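Local coordinates for periplasmic binding protein (PDB 4PAG) that probably binds a small ligand in the periplasm, in the manner of iron-siderophore and vitamin B12 binding proteins, and delivers it to an ABC transporter, at residues F6-L16 / S113-I121; D39-T50 / S62-G73. All coordinates share one frame; numbering follows the deposited sequence.

Both contacts lie in the part of the chain that holds the parallel sheet of strands 23-25, 92-96 and 116-119. Contact 1 fastens the N-terminal hairpin, strands 5-7 and 13-15, to the outermost strand 116-119. Contact 2 joins two loop-rich segments beside strand 23-25, at the other margin of that sheet. In sequence the order is 6-16, 39-50, 62-73 and 113-121, so contact 2 falls between the two halves of contact 1. The contact centres are about 22 Å apart, their nearest atoms about 8 Å apart, without touching. The side chain of Thr50, at the end of 39-50, is about 11 Å from the bound histidine, whose pocket includes Asn55; contact 1 is peripheral packing.

Contact 1: F6-L16 / S113-I121; sequences FLDVSNKPIVL and SIPALKVNI
Leu117 turns its CD2 methyl against Phe6 and Ile14 of the N-terminal beta hairpin, formed by strands 5-7 and 13-15, and thereby anchors it to the outermost strand of the three-stranded parallel sheet. CD2 of Leu117 sits 3.9 Å from CB of Phe6 and 4.1 Å from CD1 of Ile14. The same Ile14 methyl lies 3.7 Å from CB of Pro115; CG1 of Ile14 stands between its backbone N and carbonyl carbon (chi1 59°) and, with chi2 extended, CD1 reaches the proline. Leu16 slides past Pro115 in the opposite direction, CD2 against CB. Helix 127-138 closes over this centre, Val137 touching both Phe6 and Leu117.

Farther out, the hairpin turn is shaped by Asp8. Its OD1 takes the backbone N of Ser10 on one face of the carboxylate, an Asx turn, and N of Lys12 on the other. OD2 accepts from a water that itself accepts from Ala116 N. Cut back to an alanine here, the side chain would probably leave the amides of Ser10 and Lys12 without their shared acceptor and the water on Ala116 N without its carboxylate. Val9 N donates to Ala116 O (3.0 Å), bent to 132° at the hydrogen, while Val9 CG1 packs on CB of Ala116. At the polar edge the Lys118 chain bends at chi4, bringing NZ 3.2 Å from Val9 O, above the carbonyl plane.

Contact 2: D39-T50 / S62-G73; sequences DTPLIGVNSPQT and SKHFMELPILGG
Gln49 reaches across to Phe65 and Leu68, in and just after the short helix 63-66, its chain bent at chi2 (89°) to present the amide to two carbonyls. NE2 of Gln49 donates to Phe65 O at 2.9 Å and to Leu68 O at 3.0 Å, both acceptors lying near the amide plane. The amide stands almost perpendicular to the Phe65 ring, and CB of Gln49 rests on the selenium of Met66, a selenomethionine. The segments pack beside strand 23-25 and helix 28-37, Leu71 on Tyr24 and Leu42 on Ile34.

The Phe65 side chain, CG opposite the backbone N (chi1 180°), extends among apolar neighbours. CD1 of Leu42 meets the ring at its edge, whereas CG1 of Val45 comes in obliquely, 3.5 Å from CE1. CD1 of Leu68 fits between CB of Leu42 and CG1 of Val45. Beyond it the backbones form a single beta bridge: Val45 N donates to Pro69 O, and Leu71 N meets Val45 O at 2.8 Å, nearly straight at 177°. Asn46 ND2 donates to Gly72 O (3.0 Å) and to Gly25 O, while Ser31 OG bonds its OD1, so both ends of this buried amide are held.

Ser62 OG caps the helix through Phe65 N and donates to Asp39 OD2 (2.6 Å). Asp39 thus holds the capping hydroxyl, and its charge probably suits the helix N-terminus; with Gln49, polar side chains of 39-50 tie down 62-73 at separate places.

Contact 1: F6-L16 / S113-I121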
loop_
_atom_site.group_PDB
_atom_site.type_symbol
_atom_site.label_atom_id
_atom_site.label_comp_id
_atom_site.label_asym_id
_atom_site.label_seq_id
_atom_site.Cartn_x
_atom_site.Cartn_y
_atom_site.Cartn_z
ATOM N N PHE A 6 15.241 1.209 -21.625
ATOM C CA PHE A 6 14.041 0.698 -20.958
ATOM C C PHE A 6 12.839 0.874 -21.868
ATOM O O PHE A 6 12.808 1.792 -22.685
ATOM C CB PHE A 6 13.802 1.454 -19.643
ATOM C CG PHE A 6 14.898 1.274 -18.640
ATOM C CD1 PHE A 6 15.995 2.130 -18.628
ATOM C CD2 PHE A 6 14.852 0.232 -17.725
ATOM C CE1 PHE A 6 17.017 1.956 -17.708
ATOM C CE2 PHE A 6 15.876 0.052 -16.805
ATOM C CZ PHE A 6 16.960 0.912 -16.799
ATOM N N LEU A 7 11.847 0.000 -21.729
ATOM C CA LEU A 7 10.593 0.161 -22.461
ATOM C C LEU A 7 9.708 1.130 -21.689
ATOM O O LEU A 7 9.446 0.917 -20.522
ATOM C CB LEU A 7 9.884 -1.180 -22.644
ATOM C CG LEU A 7 10.637 -2.236 -23.462
ATOM C CD1 LEU A 7 9.837 -3.531 -23.521
ATOM C CD2 LEU A 7 10.954 -1.736 -24.864
ATOM N N ASP A 8 9.260 2.192 -22.355
ATOM C CA ASP A 8 8.487 3.254 -21.720
ATOM C C ASP A 8 6.995 2.906 -21.647
ATOM O O ASP A 8 6.609 1.766 -21.900
ATOM C CB ASP A 8 8.746 4.594 -22.434
ATOM C CG ASP A 8 7.921 4.786 -23.707
ATOM O OD1 ASP A 8 7.281 3.835 -24.211
ATOM O OD2 ASP A 8 7.923 5.925 -24.204
ATOM N N VAL A 9 6.165 3.885 -21.288
ATOM C CA VAL A 9 4.723 3.653 -21.098
ATOM C C VAL A 9 3.985 3.244 -22.373
ATOM O O VAL A 9 2.917 2.633 -22.302
ATOM C CB VAL A 9 4.012 4.878 -20.476
ATOM C CG1 VAL A 9 4.473 5.073 -19.039
ATOM C CG2 VAL A 9 4.244 6.144 -21.300
ATOM N N SER A 10 4.557 3.580 -23.525
ATOM C CA SER A 10 4.015 3.176 -24.826
ATOM C C SER A 10 4.716 1.943 -25.391
ATOM O O SER A 10 4.580 1.645 -26.574
ATOM C CB SER A 10 4.165 4.323 -25.826
ATOM O OG SER A 10 3.582 5.506 -25.320
ATOM N N ASN A 11 5.476 1.239 -24.556
ATOM C CA ASN A 11 6.198 0.044 -24.983
ATOM C C ASN A 11 7.305 0.337 -26.009
ATOM O O ASN A 11 7.708 -0.549 -26.763
ATOM C CB ASN A 11 5.213 -0.991 -25.543
ATOM C CG ASN A 11 5.647 -2.412 -25.270
ATOM O OD1 ASN A 11 5.593 -2.873 -24.130
ATOM N ND2 ASN A 11 6.076 -3.120 -26.315
ATOM N N LYS A 12 7.795 1.575 -26.035
ATOM C CA LYS A 12 8.883 1.950 -26.935
ATOM C C LYS A 12 10.193 2.008 -26.159
ATOM O O LYS A 12 10.221 2.498 -25.029
ATOM C CB LYS A 12 8.619 3.311 -27.581
ATOM C CG LYS A 12 7.262 3.438 -28.251
ATOM C CD LYS A 12 7.185 4.718 -29.063
ATOM C CE LYS A 12 5.792 5.321 -29.035
ATOM N NZ LYS A 12 5.731 6.570 -29.842
ATOM N N PRO A 13 11.287 1.511 -26.759
ATOM C CA PRO A 13 12.571 1.584 -26.064
ATOM C C PRO A 13 13.056 3.019 -25.971
ATOM O O PRO A 13 13.100 3.709 -26.982
ATOM C CB PRO A 13 13.504 0.760 -26.957
ATOM C CG PRO A 13 12.899 0.840 -28.314
ATOM C CD PRO A 13 11.412 0.895 -28.092
ATOM N N ILE A 14 13.387 3.470 -24.765
ATOM C CA ILE A 14 13.975 4.797 -24.564
ATOM C C ILE A 14 15.279 4.659 -23.792
ATOM O O ILE A 14 15.454 3.707 -23.035
ATOM C CB ILE A 14 13.022 5.757 -23.814
ATOM C CG1 ILE A 14 12.632 5.202 -22.435
ATOM C CG2 ILE A 14 11.774 6.012 -24.649
ATOM C CD1 ILE A 14 12.110 6.254 -21.482
ATOM N N VAL A 15 16.188 5.607 -23.990
ATOM C CA VAL A 15 17.477 5.593 -23.309
ATOM C C VAL A 15 17.496 6.666 -22.232
ATOM O O VAL A 15 17.366 7.849 -22.533
ATOM C CB VAL A 15 18.637 5.838 -24.294
ATOM C CG1 VAL A 15 19.970 5.884 -23.557
ATOM C CG2 VAL A 15 18.656 4.752 -25.360
ATOM N N LEU A 16 17.653 6.248 -20.978
ATOM C CA LEU A 16 17.768 7.182 -19.868
ATOM C C LEU A 16 19.214 7.624 -19.672
ATOM O O LEU A 16 20.140 6.936 -20.107
ATOM C CB LEU A 16 17.274 6.538 -18.570
ATOM C CG LEU A 16 15.822 6.076 -18.546
ATOM C CD1 LEU A 16 15.487 5.505 -17.174
ATOM C CD2 LEU A 16 14.887 7.222 -18.892
ATOM N N SER A 113 5.863 15.337 -22.150
ATOM C CA SER A 113 7.044 14.993 -22.949
ATOM C C SER A 113 8.311 14.809 -22.090
ATOM O O SER A 113 9.381 15.311 -22.423
ATOM C CB SER A 113 7.249 16.036 -24.070
ATOM O OG SER A 113 8.512 15.913 -24.697
ATOM N N ILE A 114 8.156 14.097 -20.974
ATOM C CA ILE A 114 9.274 13.631 -20.143
ATOM C C ILE A 114 9.271 12.104 -20.246
ATOM O O ILE A 114 8.198 11.508 -20.253
ATOM C CB ILE A 114 9.091 14.037 -18.659
ATOM C CG1 ILE A 114 9.142 15.566 -18.488
ATOM C CG2 ILE A 114 10.144 13.375 -17.767
ATOM C CD1 ILE A 114 10.535 16.152 -18.457
ATOM N N PRO A 115 10.453 11.462 -20.335
ATOM C CA PRO A 115 10.511 9.993 -20.339
ATOM C C PRO A 115 9.739 9.364 -19.172
ATOM O O PRO A 115 9.870 9.820 -18.040
ATOM C CB PRO A 115 12.008 9.710 -20.185
ATOM C CG PRO A 115 12.664 10.883 -20.826
ATOM C CD PRO A 115 11.794 12.057 -20.485
ATOM N N ALA A 116 8.943 8.333 -19.442
ATOM C CA ALA A 116 8.153 7.716 -18.376
ATOM C C ALA A 116 8.073 6.196 -18.489
ATOM O O ALA A 116 7.886 5.645 -19.582
ATOM C CB ALA A 116 6.761 8.325 -18.331
ATOM N N LEU A 117 8.232 5.534 -17.345
ATOM C CA LEU A 117 8.116 4.088 -17.239
ATOM C C LEU A 117 6.916 3.797 -16.380
ATOM O O LEU A 117 6.485 4.651 -15.609
ATOM C CB LEU A 117 9.354 3.501 -16.573
ATOM C CG LEU A 117 10.695 4.008 -17.112
ATOM C CD1 LEU A 117 11.853 3.393 -16.346
ATOM C CD2 LEU A 117 10.816 3.722 -18.597
ATOM N N LYS A 118 6.379 2.592 -16.498
ATOM C CA LYS A 118 5.288 2.180 -15.636
ATOM C C LYS A 118 5.586 0.831 -15.006
ATOM O O LYS A 118 6.251 -0.014 -15.611
ATOM C CB LYS A 118 3.960 2.171 -16.402
ATOM C CG LYS A 118 3.810 1.144 -17.514
ATOM C CD LYS A 118 2.476 1.394 -18.205
ATOM C CE LYS A 118 1.969 0.197 -18.983
ATOM N NZ LYS A 118 2.485 0.178 -20.369
ATOM N N VAL A 119 5.097 0.644 -13.783
ATOM C CA VAL A 119 5.331 -0.587 -13.046
ATOM C C VAL A 119 4.011 -1.176 -12.559
ATOM O O VAL A 119 3.107 -0.450 -12.136
ATOM C CB VAL A 119 6.307 -0.374 -11.865
ATOM C CG1 VAL A 119 7.646 0.142 -12.381
ATOM C CG2 VAL A 119 5.737 0.586 -10.833
ATOM N N ASN A 120 3.914 -2.497 -12.640
ATOM C CA ASN A 120 2.702 -3.216 -12.297
ATOM C C ASN A 120 2.789 -3.766 -10.875
ATOM O O ASN A 120 3.452 -4.771 -10.631
ATOM C CB ASN A 120 2.469 -4.341 -13.306
ATOM C CG ASN A 120 1.113 -4.996 -13.143
ATOM O OD1 ASN A 120 0.463 -4.855 -12.112
ATOM N ND2 ASN A 120 0.683 -5.714 -14.161
ATOM N N ILE A 121 2.094 -3.121 -9.949
ATOM C CA ILE A 121 2.201 -3.463 -8.525
ATOM C C ILE A 121 0.897 -3.966 -7.909
ATOM O O ILE A 121 0.797 -4.104 -6.688
ATOM C CB ILE A 121 2.683 -2.253 -7.708
ATOM C CG1 ILE A 121 1.832 -1.019 -8.028
ATOM C CG2 ILE A 121 4.144 -1.986 -8.009
ATOM C CD1 ILE A 121 1.884 0.057 -6.970
HETATM O O HOH W 1 7.223 1.209 -18.957
HETATM O O HOH W 2 8.526 7.993 -22.406
#

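Contact 2: D39-T50 / S62-G73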
loop_
_atom_site.group_PDB
_atom_site.type_symbol
_atom_site.label_atom_id
_atom_site.label_comp_id
_atom_site.label_asym_id
_atom_site.label_seq_id
_atom_site.Cartn_x
_atom_site.Cartn_y
_atom_site.Cartn_z
ATOM N N ASP A 39 15.514 8.551 -1.261
ATOM C CA ASP A 39 14.689 9.757 -1.350
ATOM C C ASP A 39 15.414 10.934 -2.002
ATOM O O ASP A 39 14.770 11.886 -2.452
ATOM C CB ASP A 39 14.170 10.155 0.033
ATOM C CG ASP A 39 15.275 10.541 0.988
ATOM O OD1 ASP A 39 16.261 9.778 1.092
ATOM O OD2 ASP A 39 15.146 11.596 1.646
ATOM N N THR A 40 16.741 10.854 -2.076
ATOM C CA THR A 40 17.556 11.963 -2.569
ATOM C C THR A 40 17.034 12.557 -3.889
ATOM O O THR A 40 16.822 13.760 -3.967
ATOM C CB THR A 40 19.038 11.556 -2.698
ATOM O OG1 THR A 40 19.473 10.971 -1.466
ATOM C CG2 THR A 40 19.902 12.760 -3.001
ATOM N N PRO A 41 16.779 11.724 -4.910
ATOM C CA PRO A 41 16.368 12.338 -6.186
ATOM C C PRO A 41 14.881 12.732 -6.333
ATOM O O PRO A 41 14.512 13.280 -7.368
ATOM C CB PRO A 41 16.732 11.271 -7.208
ATOM C CG PRO A 41 16.599 9.985 -6.469
ATOM C CD PRO A 41 16.859 10.255 -5.008
ATOM N N LEU A 42 14.035 12.470 -5.339
ATOM C CA LEU A 42 12.616 12.828 -5.459
ATOM C C LEU A 42 12.408 14.338 -5.557
ATOM O O LEU A 42 12.869 15.078 -4.703
ATOM C CB LEU A 42 11.807 12.311 -4.269
ATOM C CG LEU A 42 11.313 10.875 -4.332
ATOM C CD1 LEU A 42 10.773 10.494 -2.963
ATOM C CD2 LEU A 42 10.249 10.710 -5.407
ATOM N N ILE A 43 11.695 14.781 -6.587
ATOM C CA ILE A 43 11.429 16.214 -6.786
ATOM C C ILE A 43 10.221 16.717 -6.001
ATOM O O ILE A 43 10.046 17.928 -5.834
ATOM C CB ILE A 43 11.187 16.546 -8.278
ATOM C CG1 ILE A 43 9.927 15.850 -8.805
ATOM C CG2 ILE A 43 12.391 16.149 -9.109
ATOM C CD1 ILE A 43 9.336 16.487 -10.043
ATOM N N GLY A 44 9.389 15.787 -5.535
ATOM C CA GLY A 44 8.133 16.122 -4.897
ATOM C C GLY A 44 7.346 14.888 -4.491
ATOM O O GLY A 44 7.709 13.759 -4.848
ATOM N N VAL A 45 6.283 15.115 -3.720
ATOM C CA VAL A 45 5.349 14.064 -3.334
ATOM C C VAL A 45 4.008 14.321 -4.045
ATOM O O VAL A 45 3.823 15.365 -4.691
ATOM C CB VAL A 45 5.166 13.980 -1.795
ATOM C CG1 VAL A 45 6.458 13.533 -1.127
ATOM C CG2 VAL A 45 4.702 15.306 -1.206
ATOM N N ASN A 46 3.085 13.369 -3.938
ATOM C CA ASN A 46 1.799 13.458 -4.631
ATOM C C ASN A 46 0.709 14.053 -3.747
ATOM O O ASN A 46 -0.165 14.765 -4.236
ATOM C CB ASN A 46 1.361 12.075 -5.121
ATOM C CG ASN A 46 2.443 11.372 -5.898
ATOM O OD1 ASN A 46 3.070 10.441 -5.395
ATOM N ND2 ASN A 46 2.704 11.841 -7.115
ATOM N N SER A 47 0.773 13.732 -2.456
ATOM C CA SER A 47 -0.190 14.160 -1.445
ATOM C C SER A 47 0.574 14.675 -0.220
ATOM O O SER A 47 1.775 14.424 -0.089
ATOM C CB SER A 47 -1.049 12.968 -1.005
ATOM O OG SER A 47 -1.781 12.425 -2.083
ATOM N N PRO A 48 -0.116 15.379 0.690
ATOM C CA PRO A 48 0.521 15.789 1.945
ATOM C C PRO A 48 1.136 14.597 2.660
ATOM O O PRO A 48 0.509 13.537 2.745
ATOM C CB PRO A 48 -0.640 16.361 2.767
ATOM C CG PRO A 48 -1.670 16.751 1.772
ATOM C CD PRO A 48 -1.512 15.848 0.589
ATOM N N GLN A 49 2.349 14.769 3.172
ATOM C CA GLN A 49 3.105 13.662 3.762
ATOM C C GLN A 49 2.416 13.061 4.994
ATOM O O GLN A 49 2.530 11.861 5.255
ATOM C CB GLN A 49 4.513 14.125 4.128
ATOM C CG GLN A 49 5.412 14.368 2.930
ATOM C CD GLN A 49 5.341 15.781 2.381
ATOM O OE1 GLN A 49 4.289 16.443 2.419
ATOM N NE2 GLN A 49 6.468 16.251 1.847
ATOM N N THR A 50 1.716 13.903 5.750
ATOM C CA THR A 50 0.879 13.444 6.845
ATOM C C THR A 50 -0.550 13.759 6.471
ATOM O O THR A 50 -0.878 14.899 6.137
ATOM C CB THR A 50 1.201 14.149 8.169
ATOM O OG1 THR A 50 1.032 15.559 8.004
ATOM C CG2 THR A 50 2.611 13.872 8.577
ATOM N N SER A 62 12.833 10.821 6.471
ATOM C CA SER A 62 13.860 11.853 6.424
ATOM C C SER A 62 13.232 13.244 6.401
ATOM O O SER A 62 12.129 13.436 5.895
ATOM C CB SER A 62 14.747 11.671 5.194
ATOM O OG SER A 62 14.032 11.992 4.014
ATOM N N LYS A 63 13.947 14.212 6.958
ATOM C CA LYS A 63 13.515 15.599 6.897
ATOM C C LYS A 63 13.381 16.062 5.442
ATOM O O LYS A 63 12.434 16.778 5.110
ATOM C CB LYS A 63 14.484 16.496 7.665
ATOM C CG LYS A 63 13.907 17.860 8.012
ATOM C CD LYS A 63 14.355 18.311 9.395
ATOM C CE LYS A 63 14.000 19.764 9.657
ATOM N NZ LYS A 63 14.780 20.694 8.791
ATOM N N HIS A 64 14.311 15.643 4.581
ATOM C CA HIS A 64 14.242 15.985 3.149
ATOM C C HIS A 64 12.890 15.604 2.560
ATOM O O HIS A 64 12.239 16.431 1.926
ATOM C CB HIS A 64 15.356 15.310 2.344
ATOM C CG HIS A 64 15.218 15.474 0.856
ATOM N ND1 HIS A 64 15.459 16.670 0.211
ATOM C CD2 HIS A 64 14.860 14.594 -0.111
ATOM C CE1 HIS A 64 15.254 16.519 -1.087
ATOM N NE2 HIS A 64 14.893 15.268 -1.310
ATOM N N PHE A 65 12.475 14.354 2.776
ATOM C CA PHE A 65 11.214 13.870 2.243
ATOM C C PHE A 65 10.034 14.660 2.803
ATOM O O PHE A 65 9.129 15.007 2.056
ATOM C CB PHE A 65 11.027 12.372 2.515
ATOM C CG PHE A 65 9.733 11.807 1.986
ATOM C CD1 PHE A 65 9.610 11.435 0.650
ATOM C CD2 PHE A 65 8.642 11.636 2.817
ATOM C CE1 PHE A 65 8.431 10.900 0.163
ATOM C CE2 PHE A 65 7.456 11.104 2.334
ATOM C CZ PHE A 65 7.351 10.734 1.007
HETATM N N MSE A 66 10.059 14.952 4.108
HETATM C CA MSE A 66 8.951 15.654 4.769
HETATM C C MSE A 66 8.808 17.075 4.300
HETATM O O MSE A 66 7.737 17.654 4.443
HETATM C CB MSE A 66 9.112 15.708 6.289
HETATM C CG MSE A 66 9.075 14.338 6.947
HETATM SE SE MSE A 66 7.349 13.425 6.696
HETATM C CE MSE A 66 6.266 14.660 7.785
ATOM N N GLU A 67 9.869 17.649 3.736
ATOM C CA GLU A 67 9.841 19.043 3.266
ATOM C C GLU A 67 9.612 19.195 1.756
ATOM O O GLU A 67 9.567 20.310 1.259
ATOM C CB GLU A 67 11.135 19.758 3.683
ATOM C CG GLU A 67 11.263 19.913 5.197
ATOM C CD GLU A 67 12.623 20.404 5.652
ATOM O OE1 GLU A 67 13.604 20.272 4.893
ATOM O OE2 GLU A 67 12.710 20.907 6.789
ATOM N N LEU A 68 9.446 18.090 1.031
ATOM C CA LEU A 68 9.211 18.156 -0.417
ATOM C C LEU A 68 7.868 18.796 -0.726
ATOM O O LEU A 68 6.914 18.634 0.041
ATOM C CB LEU A 68 9.234 16.759 -1.050
ATOM C CG LEU A 68 10.563 16.021 -1.099
ATOM C CD1 LEU A 68 10.336 14.582 -1.553
ATOM C CD2 LEU A 68 11.544 16.733 -2.011
ATOM N N PRO A 69 7.778 19.511 -1.857
ATOM C CA PRO A 69 6.500 20.109 -2.236
ATOM C C PRO A 69 5.557 19.076 -2.836
ATOM O O PRO A 69 5.997 18.026 -3.296
ATOM C CB PRO A 69 6.902 21.143 -3.288
ATOM C CG PRO A 69 8.106 20.539 -3.927
ATOM C CD PRO A 69 8.853 19.901 -2.787
ATOM N N ILE A 70 4.265 19.389 -2.801
ATOM C CA ILE A 70 3.227 18.533 -3.340
ATOM C C ILE A 70 3.007 18.901 -4.798
ATOM O O ILE A 70 2.688 20.045 -5.100
ATOM C CB ILE A 70 1.910 18.723 -2.581
ATOM C CG1 ILE A 70 2.102 18.355 -1.108
ATOM C CG2 ILE A 70 0.799 17.904 -3.227
ATOM C CD1 ILE A 70 0.974 18.802 -0.199
ATOM N N LEU A 71 3.170 17.930 -5.687
ATOM C CA LEU A 71 3.027 18.150 -7.132
ATOM C C LEU A 71 1.830 17.413 -7.733
ATOM O O LEU A 71 1.658 17.392 -8.957
ATOM C CB LEU A 71 4.292 17.710 -7.862
ATOM C CG LEU A 71 5.593 18.405 -7.471
ATOM C CD1 LEU A 71 6.751 17.788 -8.241
ATOM C CD2 LEU A 71 5.519 19.899 -7.729
ATOM N N GLY A 72 1.000 16.816 -6.884
ATOM C CA GLY A 72 -0.168 16.089 -7.356
ATOM C C GLY A 72 0.211 14.768 -7.994
ATOM O O GLY A 72 1.366 14.346 -7.943
ATOM N N GLY A 73 -0.763 14.111 -8.600
ATOM C CA GLY A 73 -0.544 12.800 -9.181
ATOM C C GLY A 73 -1.797 12.234 -9.810
ATOM O O GLY A 73 -2.877 12.841 -9.734
HETATM O O HOH W 3 4.186 19.152 1.822
#